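Local coordinates for molybdenum ABC transporter, periplasmic molybdenum-binding protein (Vibrio cholerae, PDB 4RXL), which binds tungstate and probably molybdate, and is probably the periplasmic solute-binding component of a molybdate ABC transporter, at residues Arg115-Gln120 and Ala158-Gly163; Phe99-Ala104 and Ile183-Ser188. All blocks are in the same frame, centred on the assembly; numbering follows the deposited sequence.

Overall arrangement
From the N terminus, the chain first reaches 99-104, the loop that leads from strand 78-91 into helix 104-111. Next comes 115-120, on strand 116-119, and much later 158-163, at the C-terminal end of helix 153-161, where contact 1 closes a loop of 37 residues. Contact 2 closes around it when 183-188, on strand 181-186, meets 99-104, so contact 1 is nested inside contact 2 and the two do not cross. Contact 1 lays a helix on a strand; contact 2 ties an incoming loop to strand 181-186 and the residues that follow. Their centres are 16 Å apart and their nearest atoms about 7 Å, without touching.

Contact 1. Residues Arg115-Gln120 and Ala158-Gly163; sequences RLAVAQ and ALVERG
Ala117 meets Leu159 and Val160 in a small, wholly apolar helix-on-sheet contact, in which the last turns of helix 153-161 lie over strand 116-119. The topology identifies a beta-alpha-beta crossover: strand 147-150 runs parallel to 116-119 on one side, the backbone of Ala117 bonds to Leu167 and Ile169 on the other, and the helix joining these neighbours passes over the strand between them. The closest backbone pair, 6.6 Å between the CA atoms of Ala117 and Leu159, is a close approach, bridged on the strand side by a single methyl.

That methyl carries the contact from the sheet side. Ala117 CB points at the helix and stands 3.9 Å from Val160 CG2 and 4.0 Å from Leu159 CD1. Val160 CG2 and Leu159 CD1 are themselves 6.5 Å apart. They subtend about 110° at Ala117 CB, so the alanine fits into the fork between them. Leu159 also lays its CB alongside, 4.1 Å from Ala117 CB. In Val160, CG1 lies anti to the backbone N (chi1 -171°), which turns CG2 to the strand while Val160 CG1 stays 6.3 Å from Ala117 CB. The valine then continues to Ile89 and Pro91 of strand 78-91, and Leu159 to Ala148 and Thr150 of strand 147-150.

Just beyond the contact the helix ends in a Schellman motif, with Gly163 at a phi of 81° and Gly163 N bonded to Val160 O at 3.0 Å. At the opposite end of the same helix, Val153 belongs to the tungstate pocket. With 98 Å² buried and saturated carbon alone meeting (methyls and the Leu159 methylene), the contact relies on non-directional van der Waals packing, with the short Ala117 side chain compatible with the close approach of the CA atoms.

Contact 2. Residues Phe99-Ala104 and Ile183-Ser188; sequences FELQDA and IVTAFS
Leu101 reaches from its loop to Thr185 of strand 181-186 and to Phe187, two residues further on. Its CB points toward the strand but is still 5.9 Å from Thr185 CG2. CG, placed anti to the carbonyl carbon (chi1 -68°), advances to 4.4 Å from that methyl. The two tips then share it: Leu101 CD1 lies 4.0 Å and CD2 4.1 Å from Thr185 CG2, so leucine and threonine meet tip to tip. CD2 also approaches the Phe187 ring obliquely, 4.2 Å from CE1.

In Thr185, OG1 lies anti to the backbone N (chi1 -160°), and CG2, between N and the carbonyl carbon, is the branch that faces the leucine. Its backbone lies in a classic beta bulge, where Val184 and Thr185 both face Leu88 of strand 78-91; both CB atoms point toward the loop, and Leu101 packs on Leu88 as well.

On the loop side, a type I turn from Glu100 to Asp103, closed by Asp103 N to Glu100 O at 2.8 Å, presents the leucine. Trp107 of helix 104-111 bonds through NE1 to Leu101 O and meets the Phe99 ring edge to face. Across the two segments the chemistry is purely apolar, which implies that the loop packs against the strand through dispersion and partial burial of apolar groups, while the turn bond and the Trp107 bond to Leu101 O lie on the loop side.

Contact 1. Residues Arg115-Gln120 and Ala158-Gly163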
ATOM      1  N   ARG A 115      10.388 -17.280  -7.081  1.00 33.97           N
ATOM      2  CA  ARG A 115       9.912 -16.809  -5.782  1.00 29.31           C
ATOM      3  C   ARG A 115       8.653 -15.931  -5.855  1.00 28.58           C
ATOM      4  O   ARG A 115       8.414 -15.253  -6.846  1.00 29.89           O
ATOM      5  CB  ARG A 115      11.041 -16.040  -5.104  1.00 33.31           C
ATOM      6  CG  ARG A 115      12.211 -16.902  -4.692  1.00 38.39           C
ATOM      7  CD  ARG A 115      13.263 -16.103  -3.952  1.00 35.89           C
ATOM      8  NE  ARG A 115      14.240 -17.011  -3.349  1.00 38.29           N
ATOM      9  CZ  ARG A 115      14.204 -17.484  -2.097  1.00 55.51           C
ATOM     10  NH1 ARG A 115      13.245 -17.132  -1.236  1.00 49.24           N
ATOM     11  NH2 ARG A 115      15.163 -18.315  -1.696  1.00 72.81           N
ATOM     12  N   LEU A 116       7.850 -15.962  -4.798  1.00 26.03           N
ATOM     13  CA  LEU A 116       6.654 -15.128  -4.692  1.00 25.09           C
ATOM     14  C   LEU A 116       7.044 -13.708  -4.292  1.00 22.55           C
ATOM     15  O   LEU A 116       7.659 -13.502  -3.234  1.00 24.48           O
ATOM     16  CB  LEU A 116       5.706 -15.706  -3.632  1.00 28.40           C
ATOM     17  CG  LEU A 116       4.379 -15.019  -3.333  1.00 23.32           C
ATOM     18  CD1 LEU A 116       3.435 -14.992  -4.523  1.00 26.17           C
ATOM     19  CD2 LEU A 116       3.722 -15.734  -2.151  1.00 27.76           C
ATOM     20  N   ALA A 117       6.686 -12.733  -5.122  1.00 21.79           N
ATOM     21  CA  ALA A 117       7.015 -11.335  -4.838  1.00 21.56           C
ATOM     22  C   ALA A 117       6.075 -10.775  -3.791  1.00 19.97           C
ATOM     23  O   ALA A 117       4.850 -10.763  -3.972  1.00 20.71           O
ATOM     24  CB  ALA A 117       6.957 -10.495  -6.100  1.00 20.16           C
ATOM     25  N   VAL A 118       6.644 -10.302  -2.692  1.00 22.31           N
ATOM     26  CA  VAL A 118       5.876  -9.649  -1.638  1.00 17.49           C
ATOM     27  C   VAL A 118       6.710  -8.544  -1.018  1.00 19.08           C
ATOM     28  O   VAL A 118       7.947  -8.578  -1.129  1.00 19.87           O
ATOM     29  CB  VAL A 118       5.479 -10.616  -0.503  1.00 21.27           C
ATOM     30  CG1 VAL A 118       4.594 -11.742  -1.025  1.00 26.89           C
ATOM     31  CG2 VAL A 118       6.713 -11.169   0.216  1.00 23.32           C
ATOM     32  N   ALA A 119       6.046  -7.566  -0.392  1.00 18.00           N
ATOM     33  CA  ALA A 119       6.782  -6.581   0.414  1.00 20.06           C
ATOM     34  C   ALA A 119       7.208  -7.240   1.734  1.00 20.33           C
ATOM     35  O   ALA A 119       6.663  -8.278   2.114  1.00 19.77           O
ATOM     36  CB  ALA A 119       5.989  -5.323   0.659  1.00 18.84           C
ATOM     37  N   GLN A 120       8.231  -6.681   2.382  1.00 19.85           N
ATOM     38  CA  GLN A 120       8.805  -7.263   3.600  1.00 20.90           C
ATOM     39  C   GLN A 120       7.673  -7.587   4.585  1.00 20.14           C
ATOM     40  O   GLN A 120       6.944  -6.718   5.004  1.00 20.68           O
ATOM     41  CB  GLN A 120       9.830  -6.307   4.242  1.00 22.32           C
ATOM     42  CG  GLN A 120      10.951  -6.996   5.030  1.00 30.82           C
ATOM     43  CD  GLN A 120      10.472  -7.585   6.345  1.00 62.15           C
ATOM     44  OE1 GLN A 120       9.811  -6.898   7.134  1.00 41.94           O
ATOM     45  NE2 GLN A 120      10.790  -8.867   6.586  1.00 38.91           N
ATOM     46  N   ALA A 158       6.994  -4.520  -9.457  1.00 19.74           N
ATOM     47  CA  ALA A 158       7.966  -4.473 -10.553  1.00 21.24           C
ATOM     48  C   ALA A 158       8.612  -5.827 -10.843  1.00 24.16           C
ATOM     49  O   ALA A 158       8.975  -6.093 -11.981  1.00 27.33           O
ATOM     50  CB  ALA A 158       9.043  -3.447 -10.256  1.00 26.59           C
ATOM     51  N   LEU A 159       8.796  -6.662  -9.820  1.00 22.58           N
ATOM     52  CA  LEU A 159       9.360  -8.016 -10.019  1.00 24.68           C
ATOM     53  C   LEU A 159       8.453  -8.866 -10.910  1.00 24.59           C
ATOM     54  O   LEU A 159       8.908  -9.644 -11.742  1.00 28.78           O
ATOM     55  CB  LEU A 159       9.559  -8.746  -8.684  1.00 26.67           C
ATOM     56  CG  LEU A 159      10.721  -8.320  -7.799  1.00 28.27           C
ATOM     57  CD1 LEU A 159      10.675  -9.081  -6.481  1.00 24.31           C
ATOM     58  CD2 LEU A 159      12.056  -8.517  -8.526  1.00 30.73           C
ATOM     59  N   VAL A 160       7.150  -8.694 -10.699  1.00 22.99           N
ATOM     60  CA  VAL A 160       6.144  -9.391 -11.463  1.00 21.80           C
ATOM     61  C   VAL A 160       6.095  -8.813 -12.883  1.00 25.04           C
ATOM     62  O   VAL A 160       6.063  -9.573 -13.846  1.00 27.46           O
ATOM     63  CB  VAL A 160       4.753  -9.368 -10.773  1.00 22.95           C
ATOM     64  CG1 VAL A 160       3.788 -10.299 -11.498  1.00 25.64           C
ATOM     65  CG2 VAL A 160       4.910  -9.798  -9.318  1.00 23.64           C
ATOM     66  N   GLU A 161       6.102  -7.481 -13.005  1.00 23.08           N
ATOM     67  CA  GLU A 161       6.135  -6.811 -14.313  1.00 26.74           C
ATOM     68  C   GLU A 161       7.313  -7.272 -15.160  1.00 26.34           C
ATOM     69  O   GLU A 161       7.187  -7.492 -16.373  1.00 31.70           O
ATOM     70  CB  GLU A 161       6.181  -5.296 -14.148  1.00 25.10           C
ATOM     71  CG  GLU A 161       4.927  -4.696 -13.551  1.00 27.27           C
ATOM     72  CD  GLU A 161       5.007  -3.182 -13.432  1.00 40.21           C
ATOM     73  OE1 GLU A 161       6.121  -2.649 -13.200  1.00 55.85           O
ATOM     74  OE2 GLU A 161       3.948  -2.529 -13.557  1.00 43.47           O
ATOM     75  N   ARG A 162       8.472  -7.419 -14.527  1.00 29.81           N
ATOM     76  CA  ARG A 162       9.674  -7.901 -15.243  1.00 32.43           C
ATOM     77  C   ARG A 162       9.685  -9.406 -15.504  1.00 30.66           C
ATOM     78  O   ARG A 162      10.551  -9.904 -16.207  1.00 38.22           O
ATOM     79  CB  ARG A 162      10.944  -7.495 -14.493  1.00 32.24           C
ATOM     80  CG  ARG A 162      11.110  -5.988 -14.388  1.00 38.35           C
ATOM     81  CD  ARG A 162      12.559  -5.611 -14.133  1.00 54.66           C
ATOM     82  NE  ARG A 162      13.023  -5.993 -12.797  1.00 40.34           N
ATOM     83  CZ  ARG A 162      12.750  -5.326 -11.676  1.00 54.18           C
ATOM     84  NH1 ARG A 162      11.980  -4.238 -11.694  1.00 41.29           N
ATOM     85  NH2 ARG A 162      13.241  -5.761 -10.517  1.00 50.02           N
ATOM     86  N   GLY A 163       8.752 -10.148 -14.930  1.00 28.62           N
ATOM     87  CA  GLY A 163       8.699 -11.578 -15.127  1.00 33.72           C
ATOM     88  C   GLY A 163       9.669 -12.342 -14.260  1.00 33.58           C
ATOM     89  O   GLY A 163       9.857 -13.518 -14.479  1.00 34.97           O
TER

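Contact 2. Residues Phe99-Ala104 and Ile183-Ser188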
ATOM      1  N   PHE A  99      -6.130 -21.337  -8.929  1.00 44.80           N
ATOM      2  CA  PHE A  99      -6.051 -22.589  -8.212  1.00 40.24           C
ATOM      3  C   PHE A  99      -6.586 -22.398  -6.809  1.00 44.69           C
ATOM      4  O   PHE A  99      -6.913 -21.281  -6.403  1.00 48.79           O
ATOM      5  CB  PHE A  99      -4.598 -23.077  -8.173  1.00 46.55           C
ATOM      6  CG  PHE A  99      -3.615 -22.047  -7.659  1.00 53.46           C
ATOM      7  CD1 PHE A  99      -3.365 -21.917  -6.296  1.00 44.87           C
ATOM      8  CD2 PHE A  99      -2.932 -21.223  -8.536  1.00 43.52           C
ATOM      9  CE1 PHE A  99      -2.468 -20.983  -5.822  1.00 37.46           C
ATOM     10  CE2 PHE A  99      -2.032 -20.288  -8.064  1.00 40.25           C
ATOM     11  CZ  PHE A  99      -1.807 -20.165  -6.707  1.00 36.71           C
ATOM     12  N   GLU A 100      -6.678 -23.503  -6.076  1.00 45.64           N
ATOM     13  CA  GLU A 100      -7.097 -23.475  -4.687  1.00 54.60           C
ATOM     14  C   GLU A 100      -5.989 -22.852  -3.858  1.00 40.31           C
ATOM     15  O   GLU A 100      -4.925 -23.448  -3.698  1.00 45.17           O
ATOM     16  CB  GLU A 100      -7.417 -24.893  -4.184  1.00 54.29           C
ATOM     17  CG  GLU A 100      -8.763 -25.418  -4.659  1.00 80.64           C
ATOM     18  CD  GLU A 100      -9.192 -26.692  -3.954  1.00 99.22           C
ATOM     19  OE1 GLU A 100      -8.355 -27.325  -3.271  1.00 90.30           O
ATOM     20  OE2 GLU A 100     -10.376 -27.061  -4.088  1.00 92.28           O
ATOM     21  N   LEU A 101      -6.256 -21.675  -3.311  1.00 43.60           N
ATOM     22  CA  LEU A 101      -5.281 -20.968  -2.479  1.00 37.22           C
ATOM     23  C   LEU A 101      -4.813 -21.804  -1.282  1.00 36.86           C
ATOM     24  O   LEU A 101      -3.717 -21.593  -0.775  1.00 38.50           O
ATOM     25  CB  LEU A 101      -5.849 -19.629  -1.995  1.00 38.34           C
ATOM     26  CG  LEU A 101      -6.066 -18.550  -3.067  1.00 34.82           C
ATOM     27  CD1 LEU A 101      -6.943 -17.403  -2.568  1.00 41.31           C
ATOM     28  CD2 LEU A 101      -4.754 -17.972  -3.568  1.00 42.74           C
ATOM     29  N   GLN A 102      -5.628 -22.763  -0.838  1.00 37.25           N
ATOM     30  CA  GLN A 102      -5.263 -23.587   0.312  1.00 37.28           C
ATOM     31  C   GLN A 102      -4.496 -24.836  -0.108  1.00 36.48           C
ATOM     32  O   GLN A 102      -4.083 -25.620   0.752  1.00 39.35           O
ATOM     33  CB  GLN A 102      -6.482 -23.964   1.185  1.00 61.45           C
ATOM     34  CG  GLN A 102      -7.760 -24.332   0.449  1.00 72.27           C
ATOM     35  CD  GLN A 102      -8.632 -23.120   0.173  1.00 97.69           C
ATOM     36  OE1 GLN A 102      -9.008 -22.396   1.095  1.00 94.26           O
ATOM     37  NE2 GLN A 102      -8.947 -22.887  -1.100  1.00 73.65           N
ATOM     38  N   ASP A 103      -4.306 -24.989  -1.420  1.00 47.20           N
ATOM     39  CA  ASP A 103      -3.584 -26.119  -2.031  1.00 46.00           C
ATOM     40  C   ASP A 103      -2.112 -25.719  -2.194  1.00 46.01           C
ATOM     41  O   ASP A 103      -1.704 -25.136  -3.202  1.00 40.22           O
ATOM     42  CB  ASP A 103      -4.232 -26.463  -3.392  1.00 56.34           C
ATOM     43  CG  ASP A 103      -3.628 -27.697  -4.069  1.00 67.15           C
ATOM     44  OD1 ASP A 103      -2.769 -28.384  -3.472  1.00 73.26           O
ATOM     45  OD2 ASP A 103      -4.032 -27.973  -5.222  1.00 61.54           O
ATOM     46  N   ALA A 104      -1.322 -26.033  -1.177  1.00 40.58           N
ATOM     47  CA  ALA A 104       0.089 -25.678  -1.148  1.00 39.72           C
ATOM     48  C   ALA A 104       0.827 -26.172  -2.377  1.00 45.90           C
ATOM     49  O   ALA A 104       1.759 -25.521  -2.835  1.00 44.18           O
ATOM     50  CB  ALA A 104       0.740 -26.240   0.106  1.00 47.79           C
ATOM     51  N   ILE A 183      -4.456  -9.864 -12.753  1.00 25.25           N
ATOM     52  CA  ILE A 183      -4.961 -10.423 -11.502  1.00 24.48           C
ATOM     53  C   ILE A 183      -5.356 -11.898 -11.674  1.00 25.45           C
ATOM     54  O   ILE A 183      -6.117 -12.256 -12.575  1.00 29.24           O
ATOM     55  CB  ILE A 183      -6.128  -9.583 -10.954  1.00 26.32           C
ATOM     56  CG1 ILE A 183      -5.649  -8.161 -10.652  1.00 24.08           C
ATOM     57  CG2 ILE A 183      -6.698 -10.212  -9.693  1.00 29.45           C
ATOM     58  CD1 ILE A 183      -6.752  -7.215 -10.270  1.00 29.58           C
ATOM     59  N   VAL A 184      -4.793 -12.746 -10.822  1.00 25.28           N
ATOM     60  CA  VAL A 184      -5.137 -14.143 -10.802  1.00 27.16           C
ATOM     61  C   VAL A 184      -6.384 -14.330  -9.938  1.00 25.83           C
ATOM     62  O   VAL A 184      -7.339 -14.979 -10.344  1.00 28.26           O
ATOM     63  CB  VAL A 184      -3.968 -15.007 -10.312  1.00 24.80           C
ATOM     64  CG1 VAL A 184      -4.375 -16.474 -10.281  1.00 28.14           C
ATOM     65  CG2 VAL A 184      -2.767 -14.822 -11.227  1.00 29.98           C
ATOM     66  N   THR A 185      -6.376 -13.728  -8.756  1.00 25.22           N
ATOM     67  CA  THR A 185      -7.524 -13.764  -7.868  1.00 25.17           C
ATOM     68  C   THR A 185      -7.321 -12.723  -6.782  1.00 19.11           C
ATOM     69  O   THR A 185      -6.235 -12.178  -6.631  1.00 22.86           O
ATOM     70  CB  THR A 185      -7.758 -15.176  -7.263  1.00 32.30           C
ATOM     71  OG1 THR A 185      -9.111 -15.287  -6.791  1.00 34.13           O
ATOM     72  CG2 THR A 185      -6.828 -15.454  -6.110  1.00 27.24           C
ATOM     73  N   ALA A 186      -8.398 -12.388  -6.087  1.00 21.77           N
ATOM     74  CA  ALA A 186      -8.353 -11.487  -4.976  1.00 20.51           C
ATOM     75  C   ALA A 186      -8.508 -12.299  -3.698  1.00 20.76           C
ATOM     76  O   ALA A 186      -9.286 -13.249  -3.651  1.00 23.84           O
ATOM     77  CB  ALA A 186      -9.487 -10.478  -5.089  1.00 21.82           C
ATOM     78  N   PHE A 187      -7.787 -11.898  -2.661  1.00 17.16           N
ATOM     79  CA  PHE A 187      -7.914 -12.541  -1.347  1.00 18.57           C
ATOM     80  C   PHE A 187      -9.222 -12.154  -0.667  1.00 21.70           C
ATOM     81  O   PHE A 187      -9.685 -11.013  -0.817  1.00 20.59           O
ATOM     82  CB  PHE A 187      -6.709 -12.182  -0.473  1.00 20.20           C
ATOM     83  CG  PHE A 187      -5.444 -12.787  -0.955  1.00 18.03           C
ATOM     84  CD1 PHE A 187      -5.127 -14.090  -0.626  1.00 22.07           C
ATOM     85  CD2 PHE A 187      -4.608 -12.075  -1.786  1.00 19.68           C
ATOM     86  CE1 PHE A 187      -3.973 -14.651  -1.082  1.00 21.83           C
ATOM     87  CE2 PHE A 187      -3.450 -12.640  -2.261  1.00 21.77           C
ATOM     88  CZ  PHE A 187      -3.140 -13.933  -1.913  1.00 19.47           C
ATOM     89  N   SER A 188      -9.786 -13.073   0.108  1.00 20.27           N
ATOM     90  CA  SER A 188     -11.071 -12.816   0.782  1.00 20.21           C
ATOM     91  C   SER A 188     -10.929 -11.783   1.916  1.00 23.43           C
ATOM     92  O   SER A 188      -9.869 -11.618   2.506  1.00 20.84           O
ATOM     93  CB  SER A 188     -11.654 -14.121   1.327  1.00 25.20           C
ATOM     94  OG  SER A 188     -10.908 -14.504   2.441  1.00 25.70           O
TER